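Local coordinates for uncharacterized protein (Nostoc punctiforme, PDB 2QDR) that is of unknown function but adopts the double-stranded beta-helix fold of the cupins and is possibly a dioxygenase, at residues Q65-R70 with V96-K101; I122-W127 with S133-P138. One frame throughout, in Å; residues are numbered along the deposited sequence.

Contact 1 (Q65-R70 with V96-K101)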
# COMPACT_ATOMS: atom_id res chain seq x y z
N GLN A 65 -46.71 -10.12 27.24
CA GLN A 65 -46.14 -11.00 28.25
C GLN A 65 -46.56 -12.44 27.96
O GLN A 65 -47.40 -12.67 27.09
CB GLN A 65 -46.58 -10.59 29.66
CG GLN A 65 -46.11 -9.20 30.11
CD GLN A 65 -44.58 -9.08 30.21
OE1 GLN A 65 -43.87 -10.08 30.33
NE2 GLN A 65 -44.08 -7.84 30.17
N GLY A 66 -45.98 -13.39 28.67
CA GLY A 66 -46.32 -14.80 28.48
C GLY A 66 -45.94 -15.42 27.15
O GLY A 66 -46.57 -16.39 26.72
N TRP A 67 -44.92 -14.86 26.48
CA TRP A 67 -44.46 -15.38 25.20
C TRP A 67 -43.69 -16.67 25.42
O TRP A 67 -42.95 -16.80 26.39
CB TRP A 67 -43.58 -14.37 24.48
CG TRP A 67 -42.96 -14.89 23.23
CD1 TRP A 67 -43.58 -15.08 22.03
CD2 TRP A 67 -41.60 -15.28 23.05
NE1 TRP A 67 -42.68 -15.57 21.11
CE2 TRP A 67 -41.46 -15.70 21.71
CE3 TRP A 67 -40.49 -15.32 23.89
CZ2 TRP A 67 -40.25 -16.14 21.19
CZ3 TRP A 67 -39.28 -15.77 23.38
CH2 TRP A 67 -39.17 -16.17 22.04
N ARG A 68 -43.86 -17.61 24.49
CA ARG A 68 -43.24 -18.91 24.57
C ARG A 68 -43.08 -19.45 23.15
O ARG A 68 -43.98 -19.28 22.34
CB ARG A 68 -44.17 -19.81 25.38
CG ARG A 68 -43.56 -21.06 25.98
CD ARG A 68 -44.63 -21.91 26.68
NE ARG A 68 -45.59 -21.10 27.44
CZ ARG A 68 -45.37 -20.53 28.63
NH1 ARG A 68 -44.20 -20.60 29.25
NH2 ARG A 68 -46.35 -19.82 29.21
N VAL A 69 -41.93 -20.07 22.84
CA VAL A 69 -41.69 -20.62 21.50
C VAL A 69 -42.58 -21.83 21.28
O VAL A 69 -42.64 -22.70 22.15
CB VAL A 69 -40.21 -20.99 21.28
CG1 VAL A 69 -39.99 -21.63 19.90
CG2 VAL A 69 -39.33 -19.76 21.43
N ARG A 70 -43.27 -21.90 20.14
CA ARG A 70 -44.20 -23.01 19.84
C ARG A 70 -43.43 -24.34 19.88
O ARG A 70 -42.32 -24.42 19.35
CB ARG A 70 -44.91 -22.81 18.48
CG ARG A 70 -46.08 -23.80 18.21
CD ARG A 70 -46.87 -23.48 16.93
N VAL A 96 -37.16 -9.52 22.65
CA VAL A 96 -37.68 -10.40 23.69
C VAL A 96 -36.96 -10.15 25.01
O VAL A 96 -35.84 -9.63 25.00
CB VAL A 96 -37.59 -11.93 23.32
CG1 VAL A 96 -38.36 -12.22 22.03
CG2 VAL A 96 -36.14 -12.43 23.20
N VAL A 97 -37.62 -10.48 26.12
CA VAL A 97 -37.03 -10.32 27.44
C VAL A 97 -37.24 -11.61 28.20
O VAL A 97 -38.38 -11.97 28.52
CB VAL A 97 -37.61 -9.13 28.23
CG1 VAL A 97 -36.92 -9.00 29.60
CG2 VAL A 97 -37.49 -7.86 27.40
N LEU A 98 -36.14 -12.30 28.49
CA LEU A 98 -36.16 -13.55 29.23
C LEU A 98 -35.94 -13.25 30.71
O LEU A 98 -35.04 -12.49 31.05
CB LEU A 98 -35.07 -14.48 28.70
CG LEU A 98 -35.13 -14.78 27.20
CD1 LEU A 98 -34.01 -15.73 26.82
CD2 LEU A 98 -36.47 -15.38 26.77
N PRO A 99 -36.76 -13.85 31.61
CA PRO A 99 -36.59 -13.57 33.04
C PRO A 99 -35.36 -14.24 33.70
O PRO A 99 -34.81 -15.17 33.11
CB PRO A 99 -37.89 -14.11 33.64
CG PRO A 99 -38.29 -15.19 32.75
CD PRO A 99 -37.88 -14.78 31.37
N PRO A 100 -34.95 -13.76 34.90
CA PRO A 100 -33.79 -14.26 35.68
C PRO A 100 -33.57 -15.78 35.77
O PRO A 100 -32.46 -16.24 35.52
CB PRO A 100 -34.08 -13.72 37.08
CG PRO A 100 -34.76 -12.45 36.84
CD PRO A 100 -35.59 -12.64 35.61
N LYS A 101 -34.61 -16.54 36.10
CA LYS A 101 -34.51 -18.00 36.23
C LYS A 101 -34.90 -18.76 34.95
O LYS A 101 -35.22 -19.96 35.02
CB LYS A 101 -35.34 -18.50 37.44
CG LYS A 101 -34.94 -17.89 38.78
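Trp67 closes a G1 beta bulge and meets Val96 and Leu98 from two strands away, inside the curled antiparallel sheet of a cupin-type double-stranded beta-helix. In the bulge Gly66 and Trp67 together face Gly79. Gly66 takes a positive phi of 67°, which glycine adopts easily because it has no side chain to clash with its backbone. No hydrogen bond runs between 65-70 and 96-101; the contact is wholly apolar. The CA-CB bond of Trp67 points toward 96-101, and a chi1 of 174°, which sets CG opposite the backbone N, lays the indole beside Val96. Val96 CG1 lies over one face of its six-membered ring, 4.1 Å from the ring centroid and 18° off the normal, a CH-pi contact. The methyl sits toward the rim, with Trp67 CZ3 the nearest atom to Val96 CG1 at 3.9 Å. Leu98 adds a looser touch from another direction: its CD2 comes to the edge of the ring, near the ring plane, 4.4 Å from Trp67 CZ3. A beta-branched valine suits a strand and offers a compact methyl to a flat face, while the longer leucine can reach the rim. A serine in place of Trp67 would probably open a gap beside Val96 CG1 and Leu98 CD2 and leave Trp158 without its edge-to-face partner. Strand 79-86 runs between strands 64-67 and 92-98, pairing with Trp67 through Gly79 and with Val97 through Ser80. Beyond strand 92-98 lies strand 154-160, which carries Trp158, and Leu98 also reaches Trp146 and Val148 on strand 146-149.

Contact 2 (I122-W127 with S133-P138)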
# COMPACT_ATOMS: atom_id res chain seq x y z
N ILE A 122 -26.88 -14.44 28.52
CA ILE A 122 -27.56 -15.70 28.30
C ILE A 122 -26.46 -16.75 28.09
O ILE A 122 -25.30 -16.39 27.93
CB ILE A 122 -28.59 -15.56 27.11
CG1 ILE A 122 -29.55 -16.73 27.03
CG2 ILE A 122 -27.90 -15.37 25.75
N GLN A 123 -26.81 -18.03 28.15
CA GLN A 123 -25.84 -19.11 27.90
C GLN A 123 -26.51 -20.17 27.02
O GLN A 123 -27.52 -20.72 27.43
CB GLN A 123 -25.34 -19.76 29.19
CG GLN A 123 -24.26 -20.83 28.94
CD GLN A 123 -23.78 -21.51 30.20
OE1 GLN A 123 -23.67 -20.89 31.26
NE2 GLN A 123 -23.46 -22.81 30.09
N LEU A 124 -25.96 -20.40 25.83
CA LEU A 124 -26.45 -21.41 24.87
C LEU A 124 -25.54 -22.63 24.88
O LEU A 124 -24.46 -22.59 24.27
CB LEU A 124 -26.58 -20.85 23.45
CG LEU A 124 -27.87 -20.06 23.14
CD1 LEU A 124 -28.15 -18.90 24.11
CD2 LEU A 124 -27.83 -19.56 21.70
N GLY A 125 -25.99 -23.69 25.55
CA GLY A 125 -25.21 -24.91 25.69
C GLY A 125 -24.05 -24.56 26.61
O GLY A 125 -24.26 -24.02 27.69
N GLU A 126 -22.83 -24.81 26.16
CA GLU A 126 -21.61 -24.52 26.94
C GLU A 126 -21.11 -23.08 26.82
O GLU A 126 -20.29 -22.66 27.63
CB GLU A 126 -20.46 -25.45 26.53
CG GLU A 126 -20.07 -25.38 25.04
CD GLU A 126 -18.87 -26.19 24.70
OE1 GLU A 126 -17.80 -25.86 25.23
OE2 GLU A 126 -18.98 -27.10 23.85
N TRP A 127 -21.59 -22.33 25.83
CA TRP A 127 -21.11 -20.97 25.58
C TRP A 127 -21.93 -19.79 26.10
O TRP A 127 -23.13 -19.72 25.87
CB TRP A 127 -20.97 -20.78 24.07
CG TRP A 127 -20.09 -21.80 23.45
CD1 TRP A 127 -18.73 -21.85 23.53
CD2 TRP A 127 -20.49 -22.89 22.62
NE1 TRP A 127 -18.26 -22.92 22.82
CE2 TRP A 127 -19.32 -23.57 22.24
CE3 TRP A 127 -21.73 -23.36 22.17
CZ2 TRP A 127 -19.35 -24.71 21.43
CZ3 TRP A 127 -21.76 -24.49 21.36
CH2 TRP A 127 -20.58 -25.15 21.00
N SER A 133 -23.15 -10.10 22.35
CA SER A 133 -22.68 -11.38 21.82
C SER A 133 -23.74 -11.80 20.79
O SER A 133 -24.91 -11.43 20.92
CB SER A 133 -22.49 -12.42 22.92
OG SER A 133 -21.47 -11.99 23.80
N TYR A 134 -23.31 -12.54 19.78
CA TYR A 134 -24.16 -12.96 18.68
C TYR A 134 -24.06 -14.43 18.38
O TYR A 134 -23.00 -15.03 18.57
CB TYR A 134 -23.73 -12.20 17.41
CG TYR A 134 -24.37 -12.66 16.11
CD1 TYR A 134 -25.67 -12.31 15.80
CD2 TYR A 134 -23.67 -13.45 15.20
CE1 TYR A 134 -26.28 -12.74 14.64
CE2 TYR A 134 -24.27 -13.88 14.02
CZ TYR A 134 -25.58 -13.53 13.75
OH TYR A 134 -26.20 -13.93 12.59
N SER A 135 -25.16 -14.99 17.89
CA SER A 135 -25.21 -16.38 17.48
C SER A 135 -26.16 -16.56 16.31
O SER A 135 -27.20 -15.90 16.26
CB SER A 135 -25.66 -17.32 18.60
OG SER A 135 -25.80 -18.65 18.10
N PHE A 136 -25.77 -17.43 15.37
CA PHE A 136 -26.58 -17.81 14.21
C PHE A 136 -26.75 -19.31 14.34
O PHE A 136 -25.77 -20.05 14.27
CB PHE A 136 -25.96 -17.49 12.85
CG PHE A 136 -26.84 -17.91 11.70
CD1 PHE A 136 -26.76 -19.19 11.17
CD2 PHE A 136 -27.76 -17.04 11.17
CE1 PHE A 136 -27.58 -19.59 10.13
CE2 PHE A 136 -28.60 -17.43 10.11
CZ PHE A 136 -28.50 -18.71 9.60
N ILE A 137 -27.99 -19.75 14.50
CA ILE A 137 -28.33 -21.15 14.66
C ILE A 137 -29.12 -21.60 13.43
O ILE A 137 -30.32 -21.32 13.34
CB ILE A 137 -29.15 -21.36 15.95
CG1 ILE A 137 -28.43 -20.75 17.15
CG2 ILE A 137 -29.45 -22.87 16.16
CD1 ILE A 137 -29.24 -20.71 18.42
N PRO A 138 -28.46 -22.28 12.48
CA PRO A 138 -29.18 -22.74 11.29
C PRO A 138 -30.25 -23.74 11.66
O PRO A 138 -30.12 -24.41 12.69
CB PRO A 138 -28.11 -23.43 10.43
CG PRO A 138 -26.81 -23.14 11.06
CD PRO A 138 -27.04 -22.67 12.45
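Ser135 OG is hydrogen-bonded to two backbone carbonyl oxygens, those of Ile184, its stronger partner, and Pro185, so its single proton must be shared between them or given to one at a time; it also lies 4.2 Å from Leu124 CD2. A serine suits this buried place: its small hydroxyl is satisfied by the neighbouring strand 184-188, while its slight bulk lets an apolar side chain approach. The main touch is between methyl ends, Leu124 CD2 to Ile137 CD1 at 3.8 Å, the two side chains crossing at a slant. Ile137 CG1 stands anti to the carbonyl carbon (chi1 -53°), and the extended chain beyond it carries CD1 across to the leucine. Ile115 of strand 113-117 touches both Leu124 and Ile137, and Leu129 packs against Leu124 and Ser135.

Leu124 also begins a type II' turn that ends at Trp127. Trp127 N to Leu124 O at 3.3 Å closes the turn, and the shorter Leu124 N to Trp127 O at 2.9 Å completes the hydrogen-bonded pair. Gly125 fits its second position, where phi is positive (70°). Gln123 NE2 braces the turn, donating to Gly125 O at 2.8 Å with an N-H...O angle of 164°, in the carbonyl plane. Trp127 NE1 bonds Thr269 OG1 of the second subunit. The whole is a beta hairpin with a two-residue loop, whose leucine packs onto strand 133-137 of the facing sheet, the sheet-on-sheet apolar filling of a cupin beta-barrel.

Overall arrangement
From the N terminus, the chain passes strand 64-67, runs out and back through strands 79-86 and 92-98, and there contact 1 closes the longer loop. Contact 2 opens only afterwards and closes a much shorter one, from strand 121-124 round the hairpin to strand 133-137, so the two follow in series and neither encloses the other. Their centres are about 17 Å apart and their nearest atoms about 5 Å, without touching. Contact 1 stays within the large curled sheet, whereas contact 2 ties that sheet to the smaller one holding strand 121-124. Strand 154-160, paired with both 92-98 and 113-117, links the two regions.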